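PDB 6RIW: ORF10, which probably catalyses chain-extending condensation in polyunsaturated fatty acid synthesis, this piece of the longer protein being its ketosynthase–chain length factor didomain. Local coordinates for residues G913-I917 with S918-V922; R499-P502 with E503-K507. All coordinates share one frame; numbering follows the deposited sequence.

Interactions 1 and 2 are each local, yet they lie side by side, their centres about 13 Å apart, and are far from the magnesium site. Two probable backbone hydrogen bonds join them: Gly914 N to Gln504 O, 3.2 Å, and Ile917 N to Lys507 O, 3.1 Å. Interaction 1 is a helix start held chiefly by main-chain bonds, its outer side carrying Asn919 at the surface and its inner side facing helix 129-148. Interaction 2 has no helix or strand. Its turns are closed by backbone bonds too, but buried side chains, Pro502, Arg505 and Trp506, pack them, and the chemistry is richer: a CH-pi contact, a proline over a guanidinium, and charged groups paired elsewhere in the chain.

Interaction 1: residues G913-I917 with S918-V922; sequences GGQLI and SNAIV
Leu916 and Ala920 are joined by the main-chain bond that opens the helix: Ala920 N donates to Leu916 O over 3.1 Å, with 156° at the hydrogen and the donor tilted 20° from the carbonyl plane. One residue on, Ile921 N reaches Ile917 O at 3.3 Å, a weak bond. These are the first bonds of the helix between residues four apart.

The apolar contacts sort onto different sides of this first turn. Ile917 and Ile921 lie alongside each other and point the same way, CG2 of Ile917 resting 4.1 Å from CD1 of Ile921. Both are buried, and they meet Val140, Ala144 and Leu145 of helix 129-148. Gln915 comes from the residue before the cap: with CG anti to the backbone N (chi1 178°), its aliphatic part reaches the Ala920 methyl, CG to CB 3.8 Å. That methyl also sits 3.4 Å from Leu916 O, close beside the bonded carbonyl.

A mixed contact lies on the outer side, where Leu916 and Asn919 run side by side. CD1 of Leu916 touches ND2 of Asn919 at 3.4 Å, a van der Waals approach of a methyl to an amide.

Leu916 is the N-cap, but its side chain offers no polar capping atom. Gln915 and Ala920 hold the positions of a hydrophobic staple, but with a glutamine as one partner this is not a true staple. The arrangement is thus the first turn of helix 917-922, entered from strand 907-911 through a glycine-containing loop.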
loop_
_atom_site.group_PDB
_atom_site.type_symbol
_atom_site.label_atom_id
_atom_site.label_comp_id
_atom_site.label_asym_id
_atom_site.label_seq_id
_atom_site.Cartn_x
_atom_site.Cartn_y
_atom_site.Cartn_z
ATOM N N GLY A 913 12.101 -15.251 -8.334
ATOM C CA GLY A 913 11.632 -15.698 -9.624
ATOM C C GLY A 913 10.883 -16.999 -9.446
ATOM O O GLY A 913 10.102 -17.158 -8.502
ATOM N N GLY A 914 11.113 -17.949 -10.338
ATOM C CA GLY A 914 10.452 -19.231 -10.210
ATOM C C GLY A 914 10.679 -20.069 -11.447
ATOM O O GLY A 914 11.602 -19.821 -12.223
ATOM N N GLN A 915 9.812 -21.066 -11.606
ATOM C CA GLN A 915 9.879 -21.995 -12.730
ATOM C C GLN A 915 10.035 -21.269 -14.064
ATOM O O GLN A 915 9.407 -20.234 -14.308
ATOM C CB GLN A 915 8.602 -22.841 -12.739
ATOM C CG GLN A 915 8.488 -23.821 -13.886
ATOM C CD GLN A 915 7.533 -24.930 -13.554
ATOM O OE1 GLN A 915 6.359 -24.692 -13.282
ATOM N NE2 GLN A 915 8.034 -26.154 -13.547
ATOM N N LEU A 916 10.890 -21.813 -14.925
ATOM C CA LEU A 916 11.064 -21.256 -16.263
ATOM C C LEU A 916 9.800 -21.515 -17.085
ATOM O O LEU A 916 9.425 -22.673 -17.290
ATOM C CB LEU A 916 12.286 -21.873 -16.932
ATOM C CG LEU A 916 13.515 -21.812 -16.015
ATOM C CD1 LEU A 916 14.567 -22.856 -16.401
ATOM C CD2 LEU A 916 14.092 -20.421 -16.060
ATOM N N ILE A 917 9.138 -20.440 -17.545
ATOM C CA ILE A 917 7.838 -20.582 -18.205
ATOM C C ILE A 917 7.948 -21.448 -19.463
ATOM O O ILE A 917 7.162 -22.386 -19.660
ATOM C CB ILE A 917 7.242 -19.202 -18.546
ATOM C CG1 ILE A 917 7.049 -18.338 -17.287
ATOM C CG2 ILE A 917 5.895 -19.374 -19.276
ATOM C CD1 ILE A 917 6.748 -16.868 -17.627
ATOM N N SER A 918 8.876 -21.115 -20.363
ATOM C CA SER A 918 8.918 -21.813 -21.640
ATOM C C SER A 918 9.269 -23.284 -21.442
ATOM O O SER A 918 8.605 -24.171 -21.994
ATOM C CB SER A 918 9.907 -21.140 -22.579
ATOM O OG SER A 918 9.928 -21.811 -23.830
ATOM N N ASN A 919 10.293 -23.562 -20.626
ATOM C CA ASN A 919 10.696 -24.946 -20.396
ATOM C C ASN A 919 9.554 -25.774 -19.825
ATOM O O ASN A 919 9.399 -26.952 -20.174
ATOM C CB ASN A 919 11.893 -24.999 -19.438
ATOM C CG ASN A 919 13.189 -24.596 -20.096
ATOM O OD1 ASN A 919 13.246 -24.351 -21.310
ATOM N ND2 ASN A 919 14.252 -24.530 -19.299
ATOM N N ALA A 920 8.786 -25.195 -18.890
ATOM C CA ALA A 920 7.691 -25.918 -18.261
ATOM C C ALA A 920 6.631 -26.324 -19.274
ATOM O O ALA A 920 5.969 -27.346 -19.098
ATOM C CB ALA A 920 7.053 -25.080 -17.154
ATOM N N ILE A 921 6.447 -25.540 -20.323
ATOM C CA ILE A 921 5.481 -25.879 -21.362
ATOM C C ILE A 921 6.106 -26.778 -22.431
ATOM O O ILE A 921 5.582 -27.861 -22.718
ATOM C CB ILE A 921 4.906 -24.568 -21.954
ATOM C CG1 ILE A 921 4.142 -23.809 -20.865
ATOM C CG2 ILE A 921 4.019 -24.843 -23.163
ATOM C CD1 ILE A 921 3.859 -22.329 -21.200
ATOM N N VAL A 922 7.252 -26.373 -22.999
ATOM C CA VAL A 922 7.821 -27.097 -24.138
ATOM C C VAL A 922 8.306 -28.482 -23.728
ATOM O O VAL A 922 8.296 -29.407 -24.545
ATOM C CB VAL A 922 8.963 -26.314 -24.828
ATOM C CG1 VAL A 922 8.480 -24.974 -25.395
ATOM C CG2 VAL A 922 10.137 -26.140 -23.906
#

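Interaction 2: residues R499-P502 with E503-K507; sequences RELP and EQRWK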
loop_
_atom_site.group_PDB
_atom_site.type_symbol
_atom_site.label_atom_id
_atom_site.label_comp_id
_atom_site.label_asym_id
_atom_site.label_seq_id
_atom_site.Cartn_x
_atom_site.Cartn_y
_atom_site.Cartn_z
ATOM N N ARG A 499 25.993 -8.243 -10.854
ATOM C CA ARG A 499 26.171 -9.606 -11.357
ATOM C C ARG A 499 25.208 -9.817 -12.515
ATOM O O ARG A 499 24.289 -9.023 -12.740
ATOM C CB ARG A 499 25.919 -10.653 -10.267
ATOM C CG ARG A 499 24.520 -10.495 -9.591
ATOM C CD ARG A 499 24.017 -11.796 -8.955
ATOM N NE ARG A 499 23.825 -12.845 -9.953
ATOM C CZ ARG A 499 23.680 -14.135 -9.646
ATOM N NH1 ARG A 499 23.708 -14.521 -8.375
ATOM N NH2 ARG A 499 23.497 -15.035 -10.599
ATOM N N GLU A 500 25.405 -10.909 -13.248
ATOM C CA GLU A 500 24.429 -11.191 -14.290
ATOM C C GLU A 500 23.142 -11.746 -13.680
ATOM O O GLU A 500 23.102 -12.206 -12.535
ATOM C CB GLU A 500 25.011 -12.163 -15.322
ATOM C CG GLU A 500 26.303 -11.660 -15.950
ATOM C CD GLU A 500 26.149 -10.475 -16.905
ATOM O OE1 GLU A 500 25.011 -10.116 -17.313
ATOM O OE2 GLU A 500 27.201 -9.880 -17.245
ATOM N N LEU A 501 22.080 -11.694 -14.470
ATOM C CA LEU A 501 20.765 -12.117 -14.002
ATOM C C LEU A 501 20.780 -13.572 -13.534
ATOM O O LEU A 501 21.198 -14.445 -14.291
ATOM C CB LEU A 501 19.761 -11.953 -15.148
ATOM C CG LEU A 501 18.327 -12.377 -14.795
ATOM C CD1 LEU A 501 17.654 -11.285 -14.010
ATOM C CD2 LEU A 501 17.529 -12.662 -16.080
ATOM N N PRO A 502 20.330 -13.873 -12.311
ATOM C CA PRO A 502 20.240 -15.279 -11.887
ATOM C C PRO A 502 19.297 -16.042 -12.803
ATOM O O PRO A 502 18.311 -15.497 -13.296
ATOM C CB PRO A 502 19.684 -15.196 -10.458
ATOM C CG PRO A 502 20.061 -13.794 -9.999
ATOM C CD PRO A 502 19.998 -12.931 -11.231
ATOM N N GLU A 503 19.611 -17.330 -13.014
ATOM C CA GLU A 503 18.929 -18.100 -14.056
ATOM C C GLU A 503 17.409 -18.104 -13.927
ATOM O O GLU A 503 16.720 -18.078 -14.954
ATOM C CB GLU A 503 19.456 -19.547 -14.077
ATOM C CG GLU A 503 20.789 -19.586 -14.768
ATOM C CD GLU A 503 21.074 -20.901 -15.501
ATOM O OE1 GLU A 503 20.454 -21.942 -15.147
ATOM O OE2 GLU A 503 21.940 -20.864 -16.419
ATOM N N GLN A 504 16.860 -18.153 -12.715
ATOM C CA GLN A 504 15.411 -18.217 -12.551
ATOM C C GLN A 504 14.769 -16.872 -12.225
ATOM O O GLN A 504 13.545 -16.804 -12.060
ATOM C CB GLN A 504 15.060 -19.206 -11.442
ATOM C CG GLN A 504 15.357 -20.658 -11.797
ATOM C CD GLN A 504 15.161 -21.533 -10.583
ATOM O OE1 GLN A 504 14.092 -21.522 -9.981
ATOM N NE2 GLN A 504 16.197 -22.281 -10.201
ATOM N N ARG A 505 15.553 -15.809 -12.135
ATOM C CA ARG A 505 15.034 -14.552 -11.602
ATOM C C ARG A 505 13.917 -13.963 -12.474
ATOM O O ARG A 505 12.988 -13.344 -11.945
ATOM C CB ARG A 505 16.180 -13.549 -11.456
ATOM C CG ARG A 505 15.761 -12.183 -10.834
ATOM C CD ARG A 505 15.495 -12.329 -9.326
ATOM N NE ARG A 505 14.845 -11.140 -8.759
ATOM C CZ ARG A 505 13.525 -10.954 -8.773
ATOM N NH1 ARG A 505 12.712 -11.849 -9.354
ATOM N NH2 ARG A 505 12.998 -9.866 -8.202
ATOM N N TRP A 506 14.010 -14.087 -13.800
ATOM C CA TRP A 506 12.924 -13.649 -14.692
ATOM C C TRP A 506 12.106 -14.818 -15.247
ATOM O O TRP A 506 11.415 -14.672 -16.266
ATOM C CB TRP A 506 13.470 -12.812 -15.853
ATOM C CG TRP A 506 13.975 -11.445 -15.467
ATOM C CD1 TRP A 506 14.063 -10.914 -14.203
ATOM C CD2 TRP A 506 14.474 -10.446 -16.362
ATOM N NE1 TRP A 506 14.584 -9.621 -14.270
ATOM C CE2 TRP A 506 14.850 -9.326 -15.586
ATOM C CE3 TRP A 506 14.621 -10.385 -17.760
ATOM C CZ2 TRP A 506 15.369 -8.155 -16.159
ATOM C CZ3 TRP A 506 15.134 -9.217 -18.331
ATOM C CH2 TRP A 506 15.514 -8.121 -17.531
ATOM N N LYS A 507 12.143 -15.971 -14.584
ATOM C CA LYS A 507 11.436 -17.158 -15.073
ATOM C C LYS A 507 11.826 -17.466 -16.514
ATOM O O LYS A 507 11.015 -17.981 -17.303
ATOM C CB LYS A 507 9.910 -16.992 -14.935
ATOM C CG LYS A 507 9.429 -16.978 -13.504
ATOM C CD LYS A 507 7.887 -16.899 -13.389
ATOM C CE LYS A 507 7.481 -17.169 -11.937
ATOM N NZ LYS A 507 6.010 -17.392 -11.719
#
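Leu501 meets Trp506 because its CG stands anti to the backbone N (chi1 180°), while the indole, with CG anti to its own carbonyl carbon (chi1 -70°), turns a face to it. The two side chains cross at about a right angle. Leu501 CD1 lies 3.6 Å from the centroid of the five-membered ring, 15° off its normal, a CH-pi contact; the other methyl, Leu501 CD2, touches Trp506 CG at 3.8 Å. Trp506 NE1 is hydrogen-bonded to Gly697 O. With an alanine at Trp506, both leucine methyls would probably lose the ring face they rest on and the Gly697 carbonyl its donor.

Arg505 crosses Leu501 at about a right angle and runs beside Pro502: its CB is 3.7 Å from Leu501 CD1 and 3.9 Å from Pro502 CD. Its N donates to Pro502 O over 3.0 Å, from well above the carbonyl plane, closing a turn that overlaps the type I beta turn from Gln504 to Lys507. The Pro502 ring also meets Arg499, with CG 3.6 Å over the centre of the guanidinium plane.

Arg505 carries its guanidinium away to salt bridges with Glu743, on strand 741-752, and Glu587. Trp506 packs on Ile699 and Ile702, so these overlapping turns, in the loop between helices 484-492 and 513-519, lie against helix 699-706.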